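Local atomic coordinates of beta-glucosidase (Saccharopolyspora erythraea D, PDB entry 5M6G), a protein that probably hydrolyses terminal, non-reducing beta-D-glucosyl residues, releasing beta-D-glucose, as a member of glycosyl hydrolase family 3. Residues Glu411-Leu416 against Gln567-Val572; His401-Leu404 against Val409-Ser412; Val296-Leu301 against Ala363-Asp368; Asp61-Gln66 against Asp368-Ile373; Gly446-Ser451 against Tyr503-Gly508. All coordinates share one frame; numbering follows the deposited sequence.

Contact 1: residues Glu411-Leu416 against Gln567-Val572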
# COMPACT_ATOMS: atom_id res chain seq x y z
N GLU A 411 -7.07 -4.84 -16.53
CA GLU A 411 -5.83 -5.54 -16.80
C GLU A 411 -5.42 -6.45 -15.64
O GLU A 411 -4.63 -7.37 -15.85
CB GLU A 411 -4.72 -4.53 -17.13
CG GLU A 411 -5.00 -3.75 -18.42
CD GLU A 411 -3.84 -2.83 -18.82
OE1 GLU A 411 -2.67 -3.19 -18.56
OE2 GLU A 411 -4.12 -1.76 -19.40
N SER A 412 -5.94 -6.22 -14.44
CA SER A 412 -5.57 -7.03 -13.29
C SER A 412 -6.31 -8.36 -13.25
O SER A 412 -5.87 -9.28 -12.55
CB SER A 412 -5.81 -6.26 -11.99
OG SER A 412 -7.20 -6.10 -11.72
N GLN A 413 -7.42 -8.48 -13.98
CA GLN A 413 -8.21 -9.71 -13.98
C GLN A 413 -7.43 -10.85 -14.62
O GLN A 413 -6.85 -10.70 -15.69
CB GLN A 413 -9.52 -9.50 -14.74
CG GLN A 413 -10.32 -8.28 -14.26
CD GLN A 413 -10.69 -8.39 -12.79
OE1 GLN A 413 -11.64 -9.08 -12.44
NE2 GLN A 413 -9.93 -7.71 -11.94
N VAL A 414 -7.44 -12.01 -13.97
CA VAL A 414 -6.72 -13.19 -14.45
C VAL A 414 -7.74 -14.29 -14.71
O VAL A 414 -8.39 -14.78 -13.78
CB VAL A 414 -5.66 -13.67 -13.45
CG1 VAL A 414 -4.97 -14.91 -14.00
CG2 VAL A 414 -4.65 -12.55 -13.19
N LEU A 415 -7.90 -14.67 -15.98
CA LEU A 415 -8.80 -15.75 -16.34
C LEU A 415 -8.08 -17.09 -16.14
O LEU A 415 -7.04 -17.35 -16.77
CB LEU A 415 -9.29 -15.59 -17.77
CG LEU A 415 -10.28 -16.66 -18.25
CD1 LEU A 415 -11.60 -16.52 -17.49
CD2 LEU A 415 -10.51 -16.56 -19.74
N LEU A 416 -8.64 -17.94 -15.29
CA LEU A 416 -8.00 -19.18 -14.88
C LEU A 416 -8.68 -20.43 -15.40
O LEU A 416 -8.01 -21.46 -15.56
CB LEU A 416 -7.93 -19.24 -13.35
CG LEU A 416 -7.07 -18.16 -12.71
CD1 LEU A 416 -7.27 -18.12 -11.19
CD2 LEU A 416 -5.59 -18.34 -13.09
N GLN A 567 -16.73 -1.69 -12.37
CA GLN A 567 -17.17 -1.94 -13.74
C GLN A 567 -16.07 -2.55 -14.61
O GLN A 567 -16.38 -3.19 -15.63
CB GLN A 567 -17.71 -0.64 -14.35
CG GLN A 567 -16.67 0.44 -14.58
CD GLN A 567 -16.41 1.38 -13.38
OE1 GLN A 567 -16.65 1.03 -12.21
NE2 GLN A 567 -15.91 2.58 -13.68
N GLY A 568 -14.80 -2.41 -14.23
CA GLY A 568 -13.74 -3.08 -14.98
C GLY A 568 -13.82 -4.59 -14.94
O GLY A 568 -13.32 -5.26 -15.85
N VAL A 569 -14.46 -5.15 -13.91
CA VAL A 569 -14.68 -6.59 -13.86
C VAL A 569 -15.66 -7.01 -14.95
O VAL A 569 -15.41 -7.98 -15.68
CB VAL A 569 -15.18 -7.01 -12.47
CG1 VAL A 569 -15.42 -8.51 -12.44
CG2 VAL A 569 -14.15 -6.61 -11.41
N ALA A 570 -16.78 -6.29 -15.07
CA ALA A 570 -17.74 -6.59 -16.12
C ALA A 570 -17.13 -6.40 -17.50
O ALA A 570 -17.50 -7.12 -18.43
CB ALA A 570 -18.98 -5.71 -15.98
N ASP A 571 -16.21 -5.44 -17.65
CA ASP A 571 -15.53 -5.26 -18.93
C ASP A 571 -14.91 -6.56 -19.41
O ASP A 571 -14.98 -6.90 -20.60
CB ASP A 571 -14.46 -4.18 -18.81
CG ASP A 571 -15.04 -2.79 -18.65
OD1 ASP A 571 -16.24 -2.61 -18.91
OD2 ASP A 571 -14.28 -1.88 -18.26
N VAL A 572 -14.31 -7.33 -18.49
CA VAL A 572 -13.69 -8.59 -18.87
C VAL A 572 -14.74 -9.69 -19.04
O VAL A 572 -14.72 -10.44 -20.02
CB VAL A 572 -12.63 -8.97 -17.82
CG1 VAL A 572 -12.04 -10.34 -18.11
CG2 VAL A 572 -11.53 -7.91 -17.78

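Contact 2: residues His401-Leu404 against Val409-Ser412. With MG (magnesium ion), chain E.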
# COMPACT_ATOMS: atom_id res chain seq x y z
N HIS A 401 -9.22 10.09 -13.53
CA HIS A 401 -8.54 9.17 -12.63
C HIS A 401 -9.32 7.87 -12.45
O HIS A 401 -8.73 6.79 -12.33
CB HIS A 401 -8.32 9.86 -11.29
CG HIS A 401 -7.27 10.91 -11.36
ND1 HIS A 401 -6.88 11.65 -10.27
CD2 HIS A 401 -6.53 11.36 -12.41
CE1 HIS A 401 -5.94 12.51 -10.64
NE2 HIS A 401 -5.70 12.34 -11.93
N ARG A 402 -10.66 7.94 -12.43
CA ARG A 402 -11.44 6.72 -12.34
C ARG A 402 -11.33 5.90 -13.62
O ARG A 402 -11.38 4.66 -13.56
CB ARG A 402 -12.90 7.05 -12.02
CG ARG A 402 -13.05 7.61 -10.62
CD ARG A 402 -14.50 7.77 -10.23
NE ARG A 402 -14.62 8.51 -8.98
CZ ARG A 402 -14.63 7.95 -7.77
NH1 ARG A 402 -14.52 6.64 -7.64
NH2 ARG A 402 -14.75 8.71 -6.69
N GLU A 403 -11.15 6.55 -14.77
CA GLU A 403 -10.93 5.81 -16.01
C GLU A 403 -9.60 5.06 -15.97
O GLU A 403 -9.50 3.91 -16.44
CB GLU A 403 -10.96 6.77 -17.21
CG GLU A 403 -10.75 6.12 -18.57
CD GLU A 403 -11.69 4.95 -18.83
OE1 GLU A 403 -12.85 4.96 -18.35
OE2 GLU A 403 -11.28 3.97 -19.50
N LEU A 404 -8.56 5.70 -15.43
CA LEU A 404 -7.28 5.02 -15.24
C LEU A 404 -7.44 3.83 -14.31
O LEU A 404 -6.87 2.76 -14.55
CB LEU A 404 -6.26 6.01 -14.69
CG LEU A 404 -4.86 5.51 -14.30
CD1 LEU A 404 -4.17 4.98 -15.53
CD2 LEU A 404 -4.06 6.64 -13.68
N VAL A 409 -8.26 -2.12 -13.21
CA VAL A 409 -9.15 -3.23 -12.88
C VAL A 409 -9.18 -4.24 -14.01
O VAL A 409 -8.95 -5.44 -13.80
CB VAL A 409 -10.57 -2.71 -12.55
CG1 VAL A 409 -11.53 -3.90 -12.36
CG2 VAL A 409 -10.54 -1.81 -11.32
N ARG A 410 -9.44 -3.76 -15.24
CA ARG A 410 -9.48 -4.63 -16.42
C ARG A 410 -8.23 -5.49 -16.52
O ARG A 410 -8.30 -6.72 -16.61
CB ARG A 410 -9.61 -3.80 -17.69
CG ARG A 410 -10.95 -3.21 -17.98
CD ARG A 410 -10.82 -2.20 -19.11
NE ARG A 410 -11.96 -1.30 -19.13
CZ ARG A 410 -11.88 -0.01 -19.42
NH1 ARG A 410 -10.71 0.54 -19.72
NH2 ARG A 410 -12.98 0.74 -19.41
N GLU A 411 -7.07 -4.84 -16.53
CA GLU A 411 -5.83 -5.54 -16.80
C GLU A 411 -5.42 -6.45 -15.64
O GLU A 411 -4.63 -7.37 -15.85
CB GLU A 411 -4.72 -4.53 -17.13
CG GLU A 411 -5.00 -3.75 -18.42
CD GLU A 411 -3.84 -2.83 -18.82
OE1 GLU A 411 -2.67 -3.19 -18.56
OE2 GLU A 411 -4.12 -1.76 -19.40
N SER A 412 -5.94 -6.22 -14.44
CA SER A 412 -5.57 -7.03 -13.29
C SER A 412 -6.31 -8.36 -13.25
O SER A 412 -5.87 -9.28 -12.55
CB SER A 412 -5.81 -6.26 -11.99
OG SER A 412 -7.20 -6.10 -11.72
MG MG E . -4.52 13.66 -13.21
O HOH W 1 -5.89 15.01 -13.46
O HOH W 2 -5.03 12.46 -14.88
O HOH W 3 -2.96 12.07 -13.27
O HOH W 4 -3.14 14.73 -14.70

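Contact 3: residues Val296-Leu301 against Ala363-Asp368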
# COMPACT_ATOMS: atom_id res chain seq x y z
N VAL A 296 24.29 -1.86 4.80
CA VAL A 296 23.83 -2.28 3.48
C VAL A 296 23.01 -1.20 2.80
O VAL A 296 23.32 -0.80 1.67
CB VAL A 296 23.07 -3.62 3.59
CG1 VAL A 296 22.50 -4.03 2.23
CG2 VAL A 296 24.02 -4.70 4.13
N LEU A 297 21.98 -0.66 3.46
CA LEU A 297 21.09 0.27 2.78
C LEU A 297 21.77 1.61 2.52
O LEU A 297 21.86 2.07 1.38
CB LEU A 297 19.81 0.47 3.59
CG LEU A 297 18.86 1.56 3.06
CD1 LEU A 297 18.35 1.23 1.67
CD2 LEU A 297 17.72 1.69 4.03
N LYS A 298 22.23 2.27 3.58
CA LYS A 298 22.88 3.57 3.41
C LYS A 298 24.26 3.41 2.77
O LYS A 298 24.65 4.23 1.93
CB LYS A 298 22.99 4.29 4.75
CG LYS A 298 21.68 4.88 5.24
CD LYS A 298 21.88 5.70 6.50
CE LYS A 298 20.59 6.40 6.92
NZ LYS A 298 20.82 7.26 8.13
N GLY A 299 24.99 2.37 3.14
CA GLY A 299 26.37 2.25 2.69
C GLY A 299 26.47 1.59 1.34
O GLY A 299 26.71 2.26 0.33
N GLU A 300 26.25 0.28 1.31
CA GLU A 300 26.47 -0.49 0.08
C GLU A 300 25.53 -0.04 -1.03
O GLU A 300 25.97 0.14 -2.18
CB GLU A 300 26.30 -1.98 0.36
CG GLU A 300 26.51 -2.82 -0.87
CD GLU A 300 26.16 -4.27 -0.66
OE1 GLU A 300 26.32 -4.78 0.47
OE2 GLU A 300 25.71 -4.90 -1.64
N LEU A 301 24.24 0.15 -0.73
CA LEU A 301 23.29 0.61 -1.73
C LEU A 301 23.34 2.12 -1.93
O LEU A 301 22.67 2.63 -2.83
CB LEU A 301 21.85 0.20 -1.35
CG LEU A 301 21.59 -1.31 -1.26
CD1 LEU A 301 20.10 -1.64 -1.18
CD2 LEU A 301 22.24 -2.02 -2.43
N ALA A 363 26.98 12.42 18.12
CA ALA A 363 26.45 13.65 17.54
C ALA A 363 26.31 13.55 16.02
O ALA A 363 25.37 14.12 15.45
CB ALA A 363 27.34 14.83 17.91
N GLU A 364 27.22 12.84 15.35
CA GLU A 364 27.12 12.77 13.90
C GLU A 364 25.90 11.98 13.45
O GLU A 364 25.42 12.19 12.33
CB GLU A 364 28.39 12.16 13.31
CG GLU A 364 28.55 10.67 13.57
CD GLU A 364 29.64 10.05 12.73
OE1 GLU A 364 29.32 9.39 11.71
OE2 GLU A 364 30.83 10.24 13.08
N ARG A 365 25.39 11.09 14.30
CA ARG A 365 24.22 10.29 13.93
C ARG A 365 22.99 11.18 13.87
O ARG A 365 22.19 11.09 12.92
CB ARG A 365 24.07 9.13 14.93
CG ARG A 365 22.96 8.08 14.66
CD ARG A 365 23.16 7.23 13.40
NE ARG A 365 22.66 7.87 12.18
CZ ARG A 365 21.37 8.03 11.89
NH1 ARG A 365 20.44 7.59 12.73
NH2 ARG A 365 21.01 8.64 10.76
N ILE A 366 22.85 12.09 14.84
CA ILE A 366 21.76 13.07 14.80
C ILE A 366 21.90 13.98 13.59
O ILE A 366 20.90 14.35 12.95
CB ILE A 366 21.73 13.88 16.11
CG1 ILE A 366 21.60 12.96 17.33
CG2 ILE A 366 20.62 14.95 16.07
CD1 ILE A 366 20.39 12.03 17.31
N ASP A 367 23.13 14.38 13.27
CA ASP A 367 23.34 15.27 12.13
C ASP A 367 23.05 14.55 10.82
O ASP A 367 22.48 15.15 9.89
CB ASP A 367 24.77 15.82 12.12
CG ASP A 367 24.99 16.91 13.16
OD1 ASP A 367 24.01 17.41 13.74
OD2 ASP A 367 26.17 17.28 13.38
N ASP A 368 23.44 13.28 10.72
CA ASP A 368 23.12 12.52 9.52
C ASP A 368 21.61 12.43 9.33
O ASP A 368 21.10 12.65 8.22
CB ASP A 368 23.75 11.13 9.60
CG ASP A 368 23.25 10.20 8.52
OD1 ASP A 368 23.54 10.45 7.34
OD2 ASP A 368 22.56 9.21 8.86

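Contact 4: residues Asp61-Gln66 against Asp368-Ile373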
# COMPACT_ATOMS: atom_id res chain seq x y z
N ASP A 61 18.12 20.43 20.45
CA ASP A 61 16.69 20.18 20.61
C ASP A 61 15.94 20.36 19.29
O ASP A 61 15.00 19.62 19.01
CB ASP A 61 16.10 21.09 21.69
CG ASP A 61 16.42 20.60 23.09
OD1 ASP A 61 17.22 19.66 23.22
OD2 ASP A 61 15.89 21.17 24.07
N ASP A 62 16.35 21.34 18.47
CA ASP A 62 15.73 21.47 17.15
C ASP A 62 15.97 20.20 16.33
O ASP A 62 15.06 19.71 15.64
CB ASP A 62 16.29 22.68 16.39
CG ASP A 62 15.97 24.02 17.07
OD1 ASP A 62 14.83 24.20 17.54
OD2 ASP A 62 16.87 24.89 17.11
N LYS A 63 17.19 19.67 16.39
CA LYS A 63 17.54 18.49 15.60
C LYS A 63 16.80 17.25 16.10
O LYS A 63 16.39 16.40 15.29
CB LYS A 63 19.06 18.27 15.65
CG LYS A 63 19.87 19.33 14.93
CD LYS A 63 21.38 19.09 15.09
CE LYS A 63 22.19 20.28 14.59
NZ LYS A 63 23.64 20.07 14.93
N LEU A 64 16.64 17.11 17.41
CA LEU A 64 15.89 15.97 17.93
C LEU A 64 14.44 16.04 17.47
O LEU A 64 13.87 15.02 17.04
CB LEU A 64 15.97 15.94 19.45
CG LEU A 64 17.40 15.85 20.00
CD1 LEU A 64 17.38 15.95 21.51
CD2 LEU A 64 18.10 14.55 19.53
N GLY A 65 13.84 17.23 17.53
CA GLY A 65 12.47 17.39 17.07
C GLY A 65 12.28 16.94 15.64
O GLY A 65 11.28 16.30 15.32
N GLN A 66 13.22 17.28 14.75
CA GLN A 66 13.06 16.91 13.35
C GLN A 66 12.98 15.41 13.15
O GLN A 66 12.42 14.97 12.14
CB GLN A 66 14.20 17.46 12.49
CG GLN A 66 14.15 18.95 12.22
CD GLN A 66 12.90 19.35 11.48
OE1 GLN A 66 12.66 18.92 10.35
NE2 GLN A 66 12.08 20.18 12.11
N ASP A 368 23.44 13.28 10.72
CA ASP A 368 23.12 12.52 9.52
C ASP A 368 21.61 12.43 9.33
O ASP A 368 21.10 12.65 8.22
CB ASP A 368 23.75 11.13 9.60
CG ASP A 368 23.25 10.20 8.52
OD1 ASP A 368 23.54 10.45 7.34
OD2 ASP A 368 22.56 9.21 8.86
N ALA A 369 20.87 12.12 10.40
CA ALA A 369 19.42 12.02 10.28
C ALA A 369 18.82 13.36 9.86
O ALA A 369 17.93 13.41 9.01
CB ALA A 369 18.81 11.54 11.60
N ASN A 370 19.32 14.45 10.44
CA ASN A 370 18.76 15.75 10.10
C ASN A 370 19.11 16.16 8.68
O ASN A 370 18.28 16.73 7.98
CB ASN A 370 19.24 16.81 11.08
CG ASN A 370 18.31 16.94 12.23
OD1 ASN A 370 17.54 17.90 12.31
ND2 ASN A 370 18.31 15.94 13.11
N ARG A 371 20.34 15.90 8.25
CA ARG A 371 20.70 16.22 6.87
C ARG A 371 19.78 15.50 5.89
O ARG A 371 19.32 16.08 4.90
CB ARG A 371 22.15 15.85 6.63
CG ARG A 371 22.70 16.28 5.29
CD ARG A 371 24.22 16.22 5.35
NE ARG A 371 24.72 16.87 6.56
CZ ARG A 371 25.39 16.26 7.54
NH1 ARG A 371 25.67 14.96 7.49
NH2 ARG A 371 25.79 16.97 8.58
N ARG A 372 19.47 14.23 6.18
CA ARG A 372 18.60 13.47 5.29
C ARG A 372 17.16 13.99 5.32
O ARG A 372 16.54 14.15 4.27
CB ARG A 372 18.67 11.99 5.66
CG ARG A 372 20.04 11.38 5.35
CD ARG A 372 20.21 10.02 5.96
NE ARG A 372 21.49 9.43 5.59
CZ ARG A 372 21.67 8.63 4.54
NH1 ARG A 372 20.63 8.31 3.77
NH2 ARG A 372 22.88 8.13 4.28
N ILE A 373 16.63 14.29 6.51
CA ILE A 373 15.26 14.80 6.60
C ILE A 373 15.15 16.18 5.95
O ILE A 373 14.27 16.43 5.12
CB ILE A 373 14.79 14.85 8.06
CG1 ILE A 373 14.68 13.45 8.68
CG2 ILE A 373 13.46 15.60 8.18
CD1 ILE A 373 14.81 13.47 10.20

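Contact 5: residues Gly446-Ser451 against Tyr503-Gly508. With SOR (sorbitol), chain L.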
# COMPACT_ATOMS: atom_id res chain seq x y z
N GLY A 446 -11.16 -3.89 -0.16
CA GLY A 446 -10.26 -4.53 0.80
C GLY A 446 -9.65 -3.53 1.77
O GLY A 446 -10.13 -2.40 1.95
N GLY A 447 -8.56 -3.96 2.41
CA GLY A 447 -7.95 -3.18 3.47
C GLY A 447 -7.45 -1.83 3.00
O GLY A 447 -7.33 -1.54 1.81
N TRP A 448 -7.16 -0.97 3.99
CA TRP A 448 -6.62 0.36 3.72
C TRP A 448 -7.56 1.15 2.81
O TRP A 448 -7.16 1.70 1.79
CB TRP A 448 -5.22 0.27 3.10
CG TRP A 448 -4.16 -0.32 3.99
CD1 TRP A 448 -3.63 -1.58 3.90
CD2 TRP A 448 -3.48 0.33 5.07
NE1 TRP A 448 -2.67 -1.76 4.88
CE2 TRP A 448 -2.56 -0.60 5.60
CE3 TRP A 448 -3.57 1.60 5.64
CZ2 TRP A 448 -1.72 -0.29 6.68
CZ3 TRP A 448 -2.73 1.91 6.71
CH2 TRP A 448 -1.83 0.96 7.22
N THR A 449 -8.84 1.14 3.15
CA THR A 449 -9.83 1.88 2.37
C THR A 449 -10.71 2.62 3.37
O THR A 449 -11.51 1.99 4.07
CB THR A 449 -10.64 0.96 1.46
OG1 THR A 449 -9.74 0.14 0.68
CG2 THR A 449 -11.51 1.79 0.53
N ILE A 450 -10.54 3.94 3.43
CA ILE A 450 -11.11 4.82 4.45
C ILE A 450 -10.55 4.47 5.82
O ILE A 450 -9.77 5.24 6.39
CB ILE A 450 -12.65 4.79 4.48
CG1 ILE A 450 -13.21 5.03 3.09
CG2 ILE A 450 -13.14 5.86 5.45
CD1 ILE A 450 -12.69 6.29 2.44
N SER A 451 -10.96 3.33 6.37
CA SER A 451 -10.41 2.82 7.62
C SER A 451 -9.13 2.03 7.36
O SER A 451 -8.74 1.77 6.22
CB SER A 451 -11.43 1.94 8.34
OG SER A 451 -11.63 0.75 7.60
N TYR A 503 -9.14 -6.75 5.25
CA TYR A 503 -8.22 -6.89 6.38
C TYR A 503 -6.94 -6.13 6.05
O TYR A 503 -6.69 -5.76 4.90
CB TYR A 503 -7.91 -8.36 6.67
CG TYR A 503 -7.43 -9.09 5.43
CD1 TYR A 503 -6.10 -9.02 5.03
CD2 TYR A 503 -8.32 -9.82 4.66
CE1 TYR A 503 -5.67 -9.67 3.89
CE2 TYR A 503 -7.90 -10.48 3.51
CZ TYR A 503 -6.57 -10.40 3.14
OH TYR A 503 -6.14 -11.04 2.00
N ALA A 504 -6.10 -5.94 7.07
CA ALA A 504 -4.78 -5.36 6.87
C ALA A 504 -3.83 -5.89 7.93
O ALA A 504 -4.22 -6.11 9.07
CB ALA A 504 -4.81 -3.82 6.93
N GLU A 505 -2.57 -6.05 7.53
CA GLU A 505 -1.44 -6.43 8.41
C GLU A 505 -1.80 -7.75 9.12
O GLU A 505 -2.41 -8.63 8.50
CB GLU A 505 -1.09 -5.28 9.34
CG GLU A 505 -0.93 -3.94 8.64
CD GLU A 505 -0.38 -2.86 9.57
OE1 GLU A 505 0.48 -3.17 10.42
OE2 GLU A 505 -0.82 -1.69 9.45
N PHE A 506 -1.44 -7.88 10.40
CA PHE A 506 -1.52 -9.16 11.09
C PHE A 506 -2.95 -9.68 11.20
O PHE A 506 -3.16 -10.89 11.31
CB PHE A 506 -0.89 -9.03 12.48
CG PHE A 506 -1.42 -7.88 13.29
CD1 PHE A 506 -0.86 -6.62 13.17
CD2 PHE A 506 -2.49 -8.05 14.15
CE1 PHE A 506 -1.36 -5.54 13.90
CE2 PHE A 506 -3.00 -6.99 14.89
CZ PHE A 506 -2.43 -5.74 14.76
N GLU A 507 -3.95 -8.78 11.18
CA GLU A 507 -5.34 -9.25 11.23
C GLU A 507 -5.68 -10.13 10.03
O GLU A 507 -6.66 -10.89 10.09
CB GLU A 507 -6.31 -8.07 11.30
CG GLU A 507 -6.12 -7.20 12.52
CD GLU A 507 -6.71 -7.81 13.77
OE1 GLU A 507 -7.14 -8.99 13.73
OE2 GLU A 507 -6.74 -7.13 14.81
N GLY A 508 -4.91 -10.07 8.96
CA GLY A 508 -5.14 -10.88 7.79
C GLY A 508 -4.31 -12.13 7.68
O GLY A 508 -4.42 -12.85 6.68
C1 SOR L . 3.03 0.28 7.07
C2 SOR L . 2.16 1.51 7.27
C3 SOR L . 1.85 1.66 8.76
C4 SOR L . 0.71 2.65 8.98
C5 SOR L . -0.01 2.44 10.32
C6 SOR L . -1.32 3.21 10.28
O1 SOR L . 2.90 -0.21 5.76
O2 SOR L . 2.84 2.66 6.79
O3 SOR L . 3.01 2.12 9.40
O4 SOR L . 1.20 3.97 8.92
O5 SOR L . -0.25 1.06 10.59
O6 SOR L . -2.20 2.75 11.29
O HOH W 5 -8.08 -6.78 2.46

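Contact 1: residues Glu411-Leu416 against Gln567-Val572
Gln413 packs against Val569 and Val572 in the C-terminal domain of this family 3 hydrolase. It sits where helix 399-412 gives way to strand 414-418, an outermost strand of a mixed six-stranded sheet. Helix 567-573 lies over this junction. Along 567-572 the walk begins at Val569, the residue whose CA comes nearest that of Gln413, at 7.2 Å. Both methyls of Val569 face the amide oxygen of Gln413 from one side. Gln413 OE1 is 3.7 Å from Val569 CG2 and 3.8 Å from Val569 CG1, and the two side chains cross at about a right angle. This oxygen is buried, but it is not left to the methyls. Ser559 OG of strand 555-560 makes a hydrogen bond to it. Further along, Asp571 OD2 forms salt bridges with Arg406 and Arg410 of helix 399-412, which tie the two helices together beside the apolar patch. Val572, one turn beyond Val569, then meets the stem of the glutamine. The side chain of Gln413 is bent at its CB-CG bond (chi2 -59°), which turns the amide toward Val569 while CB and CG stay against Val572 CG2. With an alanine here CG and the amide are gone, which would probably open a gap beside both valines and leave Ser559 without this partner. Val572 CG2 lies anti to its own carbonyl carbon. It is this methyl that reaches Gln413, 4.0 Å from Gln413 CB and 3.7 Å from Gln413 CG.

Contact 2: residues His401-Leu404 against Val409-Ser412
Helix 399-412, which also supplies a magnesium ligand, carries a salt bridge between Glu403 and Arg410, two turns apart (i to i+7). Glu403 OE2 is 3.5 Å from Arg410 NH1, and the hydrogen bond there is weak. The oxygen comes to the edge of the guanidinium, near its plane, and lies 3.7 Å from NH2 of the same Arg410. The carboxylate and guanidinium planes are turned 40° apart. Glu403 starts out away from Arg410, but a bend at chi2 (53°) swings its carboxylate along the helix. Arg410 reaches back with a chain extended from CG to NE. A firmer partner of its NH1 is Gln407 OE1. At the far end of 401-404, His401 NE2 binds magnesium at 2.2 Å. Four waters and Glu167 OE1 bring the ligands to six. Glu168 accepts from His401 ND1 and so helps to set the ring's rotation. At the other end, Ser412 OG donates to Val409 O (2.8 Å). The helix packs on helix 155-170 through His401 and Leu404, and on helix 146-152 through Glu411 and Ser412.

Contact 3: residues Val296-Leu301 against Ala363-Asp368
Lys298 and Asp368 make a salt bridge between two helices of the N-terminal domain, which belongs to the TIM-barrel clan. Lys298 is on helix 290-300 and Asp368 on helix 363-379. The two side chains come from opposite directions. Lys298 NZ donates to Asp368 OD2 at 2.7 Å, and OD2 accepts with its syn lone pair, on the side of the other oxygen. Arg365, one turn before Asp368, grips the same oxygen. Arg365 NH2 meets Asp368 OD2 on the anti side at 2.5 Å, a very short value to be read with caution. The bond is fairly straight, 162° at the hydrogen, and OD2 lies close to the guanidinium plane. Lys298 NZ and Arg365 NH2 thus come within 3.0 Å of each other, gathered round one carboxylate.

The torsions explain the reach. Lys298 is extended beyond CG and bridges the 10.8 Å between its CA and that of Asp368. Arg365 folds at chi2 (66°) and chi3 (-85°), which brings its guanidinium back toward the aspartate. Further out, Asp337 OD1 takes salt bridges from both Lys298 and Arg365. Backbone carbonyls also accept from the two cations: Gly335 O from Lys298 NZ, Val332 O and Ile336 O from Arg365 NH1. Helix 290-300 widens here into a pi-type turn, with Leu301 N bonded to Val296 O at 2.7 Å. Lys298 and Arg365 share the carboxylates of Asp368 and Asp337, and Arg372 adds a third cation at Asp368. The two carboxylates would probably offset the closeness of Lys298 and Arg365 and favour the charged lysine.

Contact 4: residues Asp61-Gln66 against Asp368-Ile373
Asn370 is the polar link between helix 60-66 and helix 363-379. Both belong to the N-terminal domain, of the TIM-barrel clan, and they meet from sequence positions some 300 residues apart. Asn370 ND2 donates to Lys63 O at 2.9 Å. The bond is nearly straight, 166° at the hydrogen, and the oxygen lies in the plane of the asparagine amide. The nitrogen, however, stands above the carbonyl plane of Lys63 rather than on a lone pair. ND2 also donates to Ile366 O, one turn back on its own helix. One amide nitrogen thus ties both helices together, which should hold the amide against turning.

The van der Waals contacts surround this bond. Asn370 OD1 rests against carbon, 3.3 Å from Lys63 CA and 3.4 Å from Gln66 CB. Lys63 CB lies 3.5 Å from Asn370 ND2, and the two side chains cross at about a right angle. One turn on, Ile373 takes over. With CG1 anti to the carbonyl carbon (chi1 -65°), the longer branch points at helix 60-66, and Ile373 CD1 comes to 3.4 Å from Gln66 O. Ile373 CG2 is 4.0 Å from Gln66 OE1.

Polar ends find partners beyond the two segments: Lys63 NZ forms a salt bridge with Asp367, and Gln66 OE1 accepts from Lys377 NZ. Within 368-373, Arg372 NE donates to Asp368 OD1 at 2.9 Å.

The axes of the two short segments approach to 9.4 Å and cross at 61°, so the contact is confined to about one turn on each side. Helix 47-57 touches Asn370 through Met55, and helix 345-357 packs on Leu64.

Contact 5: residues Gly446-Ser451 against Tyr503-Gly508
Trp448 lies against Ala504 and Glu505 where two loops of the C-terminal domain meet at the sorbitol pocket. From CB its CG turns anti to the carbonyl carbon (chi1 -65°), which sends the indole toward 503-508. Trp448 CD1 is the first ring atom to touch, 3.9 Å from Ala504 CB. NE1 comes closer to that methyl, at 3.6 Å, and gives its hydrogen to Glu195 OE2. CZ2 then meets Glu505 OE2 at 3.2 Å. The ring and this carboxylate are almost parallel, 8° apart, though the oxygen approaches obliquely. At the tip, CH2 lies 3.5 Å from sorbitol C4, and the ligand sits at the ring edge, near its plane. A glycine here would take away the indole, and would probably leave one side of the sorbitol and Glu505 without a wall and Glu195 without its donor.

Glu505 is extended beyond CG. Its OE2 takes a weak hydrogen bond from sorbitol O5 at 3.0 Å and a firmer one from Trp452 NE1, which helps to position it. Next to Trp448 in the chain, the backbones come close. Gly447 CA makes a CH...O contact of 3.2 Å with Tyr503 O, and a CB at this glycine would clash with that oxygen. Water 5 accepts from both Gly447 N and Tyr503 N, and lies over one face of the Tyr503 ring.

Segment 446-451 follows helix 441-445, and 503-508 follows strand 493-499 of the mixed sheet. Just after strand 125-128 of the N-terminal domain, Asp129 touches the Trp448 side chain and His132 hydrogen-bonds to Trp448 O.

How the contacts relate
Contacts 3 and 4 lie in the N-terminal domain, 13 Å apart between centres. They share helix 363-379 and Asp368. Along the chain contact 3 is nested within the loop closed by contact 4. The chain then runs on to helix 399-412, which carries contact 2 and enters contact 1, 10 Å away between centres. Contacts 1 and 2 share Glu411 and Ser412 and touch directly. Both lie at least 40 Å, between centres, from contacts 3 and 4, across the chain's centre. Contact 5, nested within contact 1's loop, lies nearest that centre, about 10 Å from it. The sorbitol pocket, lined by residues of both domains, thus lies near the middle, with contacts 3 and 4 to one side and contacts 1 and 2 to the other.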